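Local coordinates for protein molybdopterin adenylyltransferase (Helicobacter pylori, PDB 4XCW) that probably transfers the adenylyl group of ATP to molybdopterin, the step that prepares the pterin for metal insertion in molybdenum cofactor biosynthesis, at residues Q4-V10 against N40-Y46; V33-L38 against L145-F149; L60-D65 against R126-I131. All coordinates share one frame; numbering follows the deposited sequence.

Contact 1: residues Q4-V10 against N40-Y46; sequences QTIHIGV and NPLEFHY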
loop_
_atom_site.group_PDB
_atom_site.type_symbol
_atom_site.label_atom_id
_atom_site.label_comp_id
_atom_site.label_asym_id
_atom_site.label_seq_id
_atom_site.Cartn_x
_atom_site.Cartn_y
_atom_site.Cartn_z
ATOM N N GLN B 4 -19.366 -23.106 16.950
ATOM C CA GLN B 4 -18.902 -22.119 17.912
ATOM C C GLN B 4 -19.632 -20.802 17.731
ATOM O O GLN B 4 -19.966 -20.410 16.611
ATOM C CB GLN B 4 -17.398 -21.900 17.779
ATOM C CG GLN B 4 -16.563 -22.965 18.449
ATOM C CD GLN B 4 -15.081 -22.756 18.224
ATOM O OE1 GLN B 4 -14.639 -22.508 17.102
ATOM N NE2 GLN B 4 -14.303 -22.842 19.297
ATOM N N THR B 5 -19.886 -20.123 18.841
ATOM C CA THR B 5 -20.409 -18.768 18.790
ATOM C C THR B 5 -19.334 -17.824 18.282
ATOM O O THR B 5 -18.192 -17.852 18.750
ATOM C CB THR B 5 -20.897 -18.295 20.164
ATOM O OG1 THR B 5 -21.889 -19.205 20.651
ATOM C CG2 THR B 5 -21.494 -16.896 20.065
ATOM N N ILE B 6 -19.694 -17.001 17.309
ATOM C CA ILE B 6 -18.769 -16.000 16.802
ATOM C C ILE B 6 -19.123 -14.665 17.430
ATOM O O ILE B 6 -20.262 -14.206 17.335
ATOM C CB ILE B 6 -18.809 -15.894 15.269
ATOM C CG1 ILE B 6 -18.529 -17.262 14.638
ATOM C CG2 ILE B 6 -17.800 -14.854 14.772
ATOM C CD1 ILE B 6 -17.170 -17.840 14.992
ATOM N N HIS B 7 -18.152 -14.062 18.104
ATOM C CA HIS B 7 -18.342 -12.743 18.683
ATOM C C HIS B 7 -17.838 -11.682 17.720
ATOM O O HIS B 7 -16.718 -11.763 17.211
ATOM C CB HIS B 7 -17.640 -12.646 20.037
ATOM C CG HIS B 7 -18.302 -13.455 21.102
ATOM N ND1 HIS B 7 -19.291 -12.945 21.919
ATOM C CD2 HIS B 7 -18.145 -14.748 21.471
ATOM C CE1 HIS B 7 -19.699 -13.882 22.751
ATOM N NE2 HIS B 7 -19.019 -14.988 22.499
ATOM N N ILE B 8 -18.693 -10.703 17.446
ATOM C CA ILE B 8 -18.395 -9.692 16.441
ATOM C C ILE B 8 -18.554 -8.288 17.004
ATOM O O ILE B 8 -19.616 -7.932 17.513
ATOM C CB ILE B 8 -19.306 -9.844 15.210
ATOM C CG1 ILE B 8 -19.063 -11.199 14.548
ATOM C CG2 ILE B 8 -19.047 -8.725 14.208
ATOM C CD1 ILE B 8 -19.875 -11.417 13.294
ATOM N N GLY B 9 -17.487 -7.501 16.921
ATOM C CA GLY B 9 -17.530 -6.115 17.350
ATOM C C GLY B 9 -17.963 -5.206 16.217
ATOM O O GLY B 9 -17.532 -5.368 15.077
ATOM N N VAL B 10 -18.841 -4.258 16.526
ATOM C CA VAL B 10 -19.270 -3.266 15.545
ATOM C C VAL B 10 -19.085 -1.894 16.170
ATOM O O VAL B 10 -19.792 -1.528 17.105
ATOM C CB VAL B 10 -20.730 -3.465 15.120
ATOM C CG1 VAL B 10 -21.110 -2.486 13.998
ATOM C CG2 VAL B 10 -20.953 -4.900 14.674
ATOM N N ASN B 40 -23.096 -19.647 12.124
ATOM C CA ASN B 40 -22.850 -19.685 13.565
ATOM C C ASN B 40 -23.868 -18.882 14.352
ATOM O O ASN B 40 -24.408 -17.902 13.844
ATOM C CB ASN B 40 -21.457 -19.137 13.894
ATOM C CG ASN B 40 -20.358 -19.819 13.115
ATOM O OD1 ASN B 40 -20.202 -19.589 11.919
ATOM N ND2 ASN B 40 -19.579 -20.659 13.794
ATOM N N PRO B 41 -24.127 -19.289 15.602
ATOM C CA PRO B 41 -24.761 -18.335 16.513
ATOM C C PRO B 41 -23.870 -17.105 16.642
ATOM O O PRO B 41 -22.658 -17.230 16.844
ATOM C CB PRO B 41 -24.867 -19.106 17.835
ATOM C CG PRO B 41 -23.973 -20.303 17.679
ATOM C CD PRO B 41 -23.933 -20.611 16.219
ATOM N N LEU B 42 -24.458 -15.924 16.500
ATOM C CA LEU B 42 -23.675 -14.701 16.515
ATOM C C LEU B 42 -24.020 -13.838 17.717
ATOM O O LEU B 42 -25.179 -13.749 18.124
ATOM C CB LEU B 42 -23.899 -13.912 15.225
ATOM C CG LEU B 42 -23.615 -14.660 13.924
ATOM C CD1 LEU B 42 -23.915 -13.777 12.722
ATOM C CD2 LEU B 42 -22.176 -15.138 13.898
ATOM N N GLU B 43 -23.001 -13.211 18.291
ATOM C CA GLU B 43 -23.215 -12.213 19.326
ATOM C C GLU B 43 -22.522 -10.932 18.905
ATOM O O GLU B 43 -21.310 -10.912 18.687
ATOM C CB GLU B 43 -22.704 -12.698 20.689
ATOM C CG GLU B 43 -23.447 -13.920 21.214
ATOM C CD GLU B 43 -23.285 -14.123 22.712
ATOM O OE1 GLU B 43 -22.755 -13.213 23.386
ATOM O OE2 GLU B 43 -23.694 -15.193 23.213
ATOM N N PHE B 44 -23.306 -9.868 18.766
ATOM C CA PHE B 44 -22.785 -8.593 18.309
ATOM C C PHE B 44 -22.511 -7.638 19.462
ATOM O O PHE B 44 -23.333 -7.481 20.365
ATOM C CB PHE B 44 -23.755 -7.949 17.318
ATOM C CG PHE B 44 -23.783 -8.622 15.974
ATOM C CD1 PHE B 44 -22.798 -8.362 15.038
ATOM C CD2 PHE B 44 -24.798 -9.504 15.643
ATOM C CE1 PHE B 44 -22.822 -8.976 13.798
ATOM C CE2 PHE B 44 -24.826 -10.117 14.404
ATOM C CZ PHE B 44 -23.835 -9.852 13.482
ATOM N N HIS B 45 -21.346 -7.001 19.419
ATOM C CA HIS B 45 -20.961 -6.025 20.428
ATOM C C HIS B 45 -20.859 -4.655 19.782
ATOM O O HIS B 45 -19.836 -4.320 19.190
ATOM C CB HIS B 45 -19.632 -6.414 21.074
ATOM C CG HIS B 45 -19.655 -7.765 21.715
ATOM N ND1 HIS B 45 -20.078 -7.966 23.011
ATOM C CD2 HIS B 45 -19.321 -8.986 21.235
ATOM C CE1 HIS B 45 -19.997 -9.251 23.303
ATOM N NE2 HIS B 45 -19.540 -9.892 22.242
ATOM N N TYR B 46 -21.927 -3.874 19.899
ATOM C CA TYR B 46 -22.038 -2.611 19.181
ATOM C C TYR B 46 -21.799 -1.422 20.101
ATOM O O TYR B 46 -22.310 -1.380 21.216
ATOM C CB TYR B 46 -23.416 -2.500 18.528
ATOM C CG TYR B 46 -23.713 -1.154 17.901
ATOM C CD1 TYR B 46 -23.102 -0.768 16.713
ATOM C CD2 TYR B 46 -24.619 -0.275 18.486
ATOM C CE1 TYR B 46 -23.378 0.457 16.129
ATOM C CE2 TYR B 46 -24.903 0.952 17.908
ATOM C CZ TYR B 46 -24.277 1.312 16.730
ATOM O OH TYR B 46 -24.552 2.528 16.147
#

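Contact 2: residues V33-L38 against L145-F149; sequences VLSEYL and LEAVF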
loop_
_atom_site.group_PDB
_atom_site.type_symbol
_atom_site.label_atom_id
_atom_site.label_comp_id
_atom_site.label_asym_id
_atom_site.label_seq_id
_atom_site.Cartn_x
_atom_site.Cartn_y
_atom_site.Cartn_z
ATOM N N VAL B 33 -25.792 -8.074 7.070
ATOM C CA VAL B 33 -24.913 -8.778 6.143
ATOM C C VAL B 33 -24.180 -9.942 6.797
ATOM O O VAL B 33 -24.155 -11.054 6.267
ATOM C CB VAL B 33 -23.872 -7.823 5.529
ATOM C CG1 VAL B 33 -22.857 -8.602 4.712
ATOM C CG2 VAL B 33 -24.558 -6.783 4.665
ATOM N N LEU B 34 -23.577 -9.685 7.951
ATOM C CA LEU B 34 -22.823 -10.726 8.630
ATOM C C LEU B 34 -23.747 -11.851 9.095
ATOM O O LEU B 34 -23.352 -13.019 9.110
ATOM C CB LEU B 34 -22.032 -10.130 9.795
ATOM C CG LEU B 34 -20.881 -9.246 9.305
ATOM C CD1 LEU B 34 -20.178 -8.551 10.458
ATOM C CD2 LEU B 34 -19.884 -10.060 8.474
ATOM N N SER B 35 -24.985 -11.502 9.442
ATOM C CA SER B 35 -25.966 -12.506 9.856
ATOM C C SER B 35 -26.336 -13.445 8.713
ATOM O O SER B 35 -26.640 -14.612 8.940
ATOM C CB SER B 35 -27.231 -11.838 10.399
ATOM O OG SER B 35 -26.983 -11.213 11.645
ATOM N N GLU B 36 -26.319 -12.930 7.488
ATOM C CA GLU B 36 -26.646 -13.732 6.313
ATOM C C GLU B 36 -25.457 -14.571 5.846
ATOM O O GLU B 36 -25.633 -15.614 5.214
ATOM C CB GLU B 36 -27.124 -12.835 5.171
ATOM C CG GLU B 36 -28.423 -12.096 5.452
ATOM C CD GLU B 36 -28.747 -11.068 4.383
ATOM O OE1 GLU B 36 -27.936 -10.917 3.444
ATOM O OE2 GLU B 36 -29.809 -10.413 4.480
ATOM N N TYR B 37 -24.252 -14.108 6.163
ATOM C CA TYR B 37 -23.021 -14.754 5.710
ATOM C C TYR B 37 -22.598 -15.935 6.577
ATOM O O TYR B 37 -21.923 -16.850 6.100
ATOM C CB TYR B 37 -21.876 -13.741 5.667
ATOM C CG TYR B 37 -21.898 -12.804 4.479
ATOM C CD1 TYR B 37 -22.957 -12.805 3.573
ATOM C CD2 TYR B 37 -20.850 -11.915 4.262
ATOM C CE1 TYR B 37 -22.966 -11.942 2.489
ATOM C CE2 TYR B 37 -20.852 -11.054 3.184
ATOM C CZ TYR B 37 -21.906 -11.066 2.302
ATOM O OH TYR B 37 -21.894 -10.200 1.228
ATOM N N LEU B 38 -22.981 -15.906 7.851
ATOM C CA LEU B 38 -22.542 -16.916 8.811
ATOM C C LEU B 38 -23.680 -17.789 9.326
ATOM O O LEU B 38 -24.794 -17.315 9.551
ATOM C CB LEU B 38 -21.845 -16.244 9.996
ATOM C CG LEU B 38 -20.513 -15.567 9.680
ATOM C CD1 LEU B 38 -20.059 -14.711 10.846
ATOM C CD2 LEU B 38 -19.472 -16.622 9.352
ATOM N N LEU B 145 -18.112 -5.695 2.158
ATOM C CA LEU B 145 -18.120 -6.983 2.849
ATOM C C LEU B 145 -18.193 -8.136 1.848
ATOM O O LEU B 145 -17.553 -9.168 2.032
ATOM C CB LEU B 145 -19.286 -7.055 3.840
ATOM C CG LEU B 145 -19.049 -6.328 5.165
ATOM C CD1 LEU B 145 -20.327 -6.244 5.981
ATOM C CD2 LEU B 145 -17.939 -7.014 5.956
ATOM N N GLU B 146 -18.966 -7.957 0.780
ATOM C CA GLU B 146 -19.058 -8.991 -0.247
ATOM C C GLU B 146 -17.679 -9.269 -0.847
ATOM O O GLU B 146 -17.338 -10.414 -1.153
ATOM C CB GLU B 146 -20.048 -8.582 -1.343
ATOM C CG GLU B 146 -20.229 -9.639 -2.424
ATOM C CD GLU B 146 -21.367 -9.319 -3.373
ATOM O OE1 GLU B 146 -22.125 -8.365 -3.098
ATOM O OE2 GLU B 146 -21.501 -10.020 -4.398
ATOM N N ALA B 147 -16.879 -8.219 -0.977
ATOM C CA ALA B 147 -15.561 -8.335 -1.578
ATOM C C ALA B 147 -14.539 -8.976 -0.646
ATOM O O ALA B 147 -13.731 -9.791 -1.089
ATOM C CB ALA B 147 -15.065 -6.970 -2.016
ATOM N N VAL B 148 -14.559 -8.601 0.632
ATOM C CA VAL B 148 -13.489 -9.024 1.539
ATOM C C VAL B 148 -13.825 -10.254 2.372
ATOM O O VAL B 148 -12.918 -10.956 2.816
ATOM C CB VAL B 148 -13.070 -7.896 2.518
ATOM C CG1 VAL B 148 -12.621 -6.660 1.750
ATOM C CG2 VAL B 148 -14.189 -7.565 3.495
ATOM N N PHE B 149 -15.108 -10.526 2.586
ATOM C CA PHE B 149 -15.469 -11.645 3.453
ATOM C C PHE B 149 -14.933 -13.026 3.022
ATOM O O PHE B 149 -14.620 -13.841 3.891
ATOM C CB PHE B 149 -16.983 -11.754 3.622
ATOM C CG PHE B 149 -17.384 -12.741 4.684
ATOM C CD1 PHE B 149 -17.362 -12.381 6.019
ATOM C CD2 PHE B 149 -17.747 -14.034 4.349
ATOM C CE1 PHE B 149 -17.712 -13.288 7.002
ATOM C CE2 PHE B 149 -18.097 -14.946 5.329
ATOM C CZ PHE B 149 -18.080 -14.568 6.655
#

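Contact 3: residues L60-D65 against R126-I131; sequences LIKMCD and RNKSLI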
loop_
_atom_site.group_PDB
_atom_site.type_symbol
_atom_site.label_atom_id
_atom_site.label_comp_id
_atom_site.label_asym_id
_atom_site.label_seq_id
_atom_site.Cartn_x
_atom_site.Cartn_y
_atom_site.Cartn_z
ATOM N N LEU B 60 -11.863 -0.487 20.622
ATOM C CA LEU B 60 -11.325 -1.606 19.856
ATOM C C LEU B 60 -10.662 -2.619 20.787
ATOM O O LEU B 60 -10.862 -3.826 20.662
ATOM C CB LEU B 60 -10.316 -1.118 18.815
ATOM C CG LEU B 60 -10.865 -0.356 17.610
ATOM C CD1 LEU B 60 -9.723 0.212 16.786
ATOM C CD2 LEU B 60 -11.738 -1.271 16.765
ATOM N N ILE B 61 -9.873 -2.115 21.729
ATOM C CA ILE B 61 -9.158 -2.989 22.644
ATOM C C ILE B 61 -10.144 -3.781 23.503
ATOM O O ILE B 61 -9.954 -4.975 23.733
ATOM C CB ILE B 61 -8.175 -2.184 23.519
ATOM C CG1 ILE B 61 -7.006 -1.699 22.656
ATOM C CG2 ILE B 61 -7.668 -3.024 24.688
ATOM C CD1 ILE B 61 -6.066 -0.750 23.354
ATOM N N LYS B 62 -11.218 -3.129 23.933
ATOM C CA LYS B 62 -12.221 -3.790 24.766
ATOM C C LYS B 62 -12.931 -4.889 23.974
ATOM O O LYS B 62 -13.167 -5.982 24.489
ATOM C CB LYS B 62 -13.231 -2.769 25.309
ATOM C CG LYS B 62 -14.364 -3.368 26.136
ATOM C CD LYS B 62 -15.154 -2.284 26.864
ATOM C CE LYS B 62 -15.644 -1.207 25.905
ATOM N NZ LYS B 62 -16.448 -0.152 26.589
ATOM N N MET B 63 -13.257 -4.606 22.717
ATOM C CA MET B 63 -13.954 -5.592 21.892
ATOM C C MET B 63 -13.086 -6.826 21.646
ATOM O O MET B 63 -13.566 -7.960 21.738
ATOM C CB MET B 63 -14.393 -4.972 20.564
ATOM C CG MET B 63 -15.530 -3.955 20.701
ATOM S SD MET B 63 -15.918 -3.142 19.125
ATOM C CE MET B 63 -17.297 -2.097 19.596
ATOM N N CYS B 64 -11.805 -6.605 21.354
ATOM C CA CYS B 64 -10.872 -7.712 21.145
ATOM C C CYS B 64 -10.553 -8.456 22.440
ATOM O O CYS B 64 -10.676 -9.686 22.510
ATOM C CB CYS B 64 -9.567 -7.210 20.523
ATOM S SG CYS B 64 -9.743 -6.504 18.888
ATOM N N ASP B 65 -10.139 -7.706 23.462
ATOM C CA ASP B 65 -9.594 -8.304 24.679
ATOM C C ASP B 65 -10.654 -8.782 25.670
ATOM O O ASP B 65 -10.552 -9.890 26.204
ATOM C CB ASP B 65 -8.666 -7.316 25.392
ATOM C CG ASP B 65 -7.434 -6.958 24.572
ATOM O OD1 ASP B 65 -7.365 -7.326 23.380
ATOM O OD2 ASP B 65 -6.534 -6.294 25.134
ATOM N N ARG B 126 -5.118 -8.014 15.960
ATOM C CA ARG B 126 -4.784 -7.881 17.375
ATOM C C ARG B 126 -5.062 -9.210 18.053
ATOM O O ARG B 126 -6.221 -9.579 18.251
ATOM C CB ARG B 126 -5.588 -6.771 18.059
ATOM C CG ARG B 126 -5.262 -6.658 19.546
ATOM C CD ARG B 126 -6.085 -5.587 20.263
ATOM N NE ARG B 126 -5.778 -5.583 21.692
ATOM C CZ ARG B 126 -4.827 -4.842 22.240
ATOM N NH1 ARG B 126 -4.105 -4.021 21.484
ATOM N NH2 ARG B 126 -4.604 -4.908 23.545
ATOM N N ASN B 127 -3.991 -9.917 18.400
ATOM C CA ASN B 127 -4.076 -11.238 19.018
ATOM C C ASN B 127 -4.929 -12.190 18.183
ATOM O O ASN B 127 -4.534 -12.556 17.078
ATOM C CB ASN B 127 -4.611 -11.120 20.446
ATOM C CG ASN B 127 -3.684 -10.317 21.336
ATOM O OD1 ASN B 127 -2.460 -10.417 21.217
ATOM N ND2 ASN B 127 -4.255 -9.507 22.219
ATOM N N LYS B 128 -6.085 -12.592 18.700
ATOM C CA LYS B 128 -6.932 -13.544 17.987
ATOM C C LYS B 128 -8.102 -12.830 17.306
ATOM O O LYS B 128 -9.134 -13.440 17.010
ATOM C CB LYS B 128 -7.434 -14.624 18.949
ATOM C CG LYS B 128 -6.294 -15.362 19.649
ATOM C CD LYS B 128 -6.767 -16.514 20.528
ATOM C CE LYS B 128 -5.572 -17.227 21.149
ATOM N NZ LYS B 128 -5.961 -18.462 21.877
ATOM N N SER B 129 -7.928 -11.533 17.055
ATOM C CA SER B 129 -8.979 -10.710 16.454
ATOM C C SER B 129 -8.558 -10.067 15.140
ATOM O O SER B 129 -7.461 -9.517 15.027
ATOM C CB SER B 129 -9.409 -9.602 17.420
ATOM O OG SER B 129 -9.852 -10.130 18.659
ATOM N N LEU B 130 -9.444 -10.126 14.151
ATOM C CA LEU B 130 -9.258 -9.386 12.913
ATOM C C LEU B 130 -10.084 -8.104 12.959
ATOM O O LEU B 130 -11.290 -8.147 13.180
ATOM C CB LEU B 130 -9.663 -10.228 11.700
ATOM C CG LEU B 130 -9.729 -9.505 10.343
ATOM C CD1 LEU B 130 -8.385 -8.945 9.905
ATOM C CD2 LEU B 130 -10.281 -10.430 9.270
ATOM N N ILE B 131 -9.422 -6.968 12.767
ATOM C CA ILE B 131 -10.110 -5.679 12.709
ATOM C C ILE B 131 -10.101 -5.127 11.291
ATOM O O ILE B 131 -9.060 -5.059 10.649
ATOM C CB ILE B 131 -9.461 -4.654 13.657
ATOM C CG1 ILE B 131 -9.377 -5.225 15.068
ATOM C CG2 ILE B 131 -10.262 -3.348 13.675
ATOM C CD1 ILE B 131 -8.679 -4.289 16.064
HETATM O O HOH W 1 -7.110 -9.689 22.410
#

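Contact 1: residues Q4-V10 against N40-Y46
H7 and H45 meet rim to rim on one face of a parallel strand pair, two places apart in register. ND1 of H7 and NE2 of H45 lie 3.1 Å apart in a hydrogen bond whose donor could be either ring; the planes differ by 25°, and neither ring lies over the other. Both imidazoles have CG beside the backbone N (chi1 -70° and -58°), which tips the H45 ring back along the strand, past G9, until NE2 faces ND1 of H7. E43 runs alongside H7 and points the same way, bringing its OE1 to 3.2 Å from CE1 of H7. The face carrying I8 and F44 is apolar: these two also lie side by side, with CD1 of F44 3.8 Å from CB of I8, and V10 CG2 approaches the same ring obliquely. Beneath the side chains the backbones alternate donors and acceptors, from I6 N to P41 O at 3.0 Å through to V10 N to H45 O at 2.8 Å. Ahead of the strands, ND2 of N40 reaches Q4 O at 2.9 Å in the carbonyl plane, and the same amide also bonds Y163 and Q165. Y67 stacks on H45. The shared bond needs a proton on just one of the two facing nitrogens, so the histidines' protonation states are probably coupled, and the nearby E43 carboxylate may favour positive charge on H7.

Contact 2: residues V33-L38 against L145-F149
Y37 and F149 slide past one another in opposite directions between the C-terminal ends of two helices, and Y37 can be followed outward atom by atom. Its CB sits over the face of the F149 ring, 4.2 Å from the centroid and 18° off the normal, a CH-pi contact. CG stands beside the backbone N (chi1 -77°), sending the phenol across the gap toward the second helix. CD2 then comes over the same phenylalanine, 3.6 Å from CG of F149 and displaced toward the rim of that ring. The two ring planes are 52° apart, too oblique for a stack or a T. Next along the edge, CE2 faces both CB of F149 and the carbonyl O of L145, each 4.0 Å away. At the tip, OH rests against the backbone and the first carbon of E146, 3.4 Å from CA, and the glutamate side chain leaves at about a right angle to the phenol. V33, one turn back on the tyrosine's own helix, lays CG1 over a face of the Y37 ring and also touches CD1 of L145 at 3.7 Å. F149, with CG anti to its backbone N, reaches across to the end of helix 25-37, where L38, just beyond it, sets CD2 against CZ at the ring edge, 3.7 Å away, and L34 CD2 approaches CE1 obliquely. No hydrogen bond joins the two segments. I171 touches the side chains of both Y37 and F149, while L34 and L38 continue inward onto I8. This is apolar helix-to-helix packing on one side of the central sheet, between helices 25-37 and 138-148, as expected of the layered alpha/beta fold of the molybdopterin-binding domain.

Contact 3: residues L60-D65 against R126-I131
A helix packed on a beta hairpin carries this contact: R126 to S129 form a type II' turn between strands 123-126 and 129-134, and helix 53-66 lies against it. Fully extended from the turn (chi1 179°), the R126 chain brings its guanidinium side-on to the carboxylate of D65. NE donates to OD1 at 2.9 Å, almost straight at 178°, and NH2 donates to OD2 at 2.9 Å. The pair make a two-nitrogen salt bridge, both oxygens met syn, carboxylate and guanidinium planes 30° apart. I61 lays CG1 over the centre of one guanidinium face, 3.8 Å from CZ, while NH1 bonds V93 O; together these fix the group's rotation. A water accepts from ND2 of N127, whose OD1 is bonded to NE2 of Q95, and donates to OD1 of D65 at 2.6 Å. Deeper in, SG of C64 presses on CB of S129 at 3.4 Å and on CD1 of I131, and L60 CD2 meets I131 CG2. The serine hydroxyl is taken by C69 O. Around this seam, L60 and C64 continue onto V72 of strand 71-75, whereas V93 of helix 86-93 packs against L60, I61 and I131.

Overall arrangement
The three contacts sample successive layers of one alpha/beta domain. Contact 1 pairs strands 6-13 and 42-49, which helix 25-37 joins into a beta-alpha-beta unit. That helix supplies half of contact 2, which touches contact 1 through L34 and S35; their centres are about 13 Å apart. Contact 3 lies across the sheet, its centre also about 13 Å from that of contact 1, and meets it where M63 packs on G9, V10 and H45. The centres of contacts 2 and 3 are about 19 Å apart, their nearest atoms about 7 Å. The segments of contacts 1 and 2 alternate along the chain; contact 1 closes before contact 3 opens, and contact 2 spans contact 3, bringing early and late helices together.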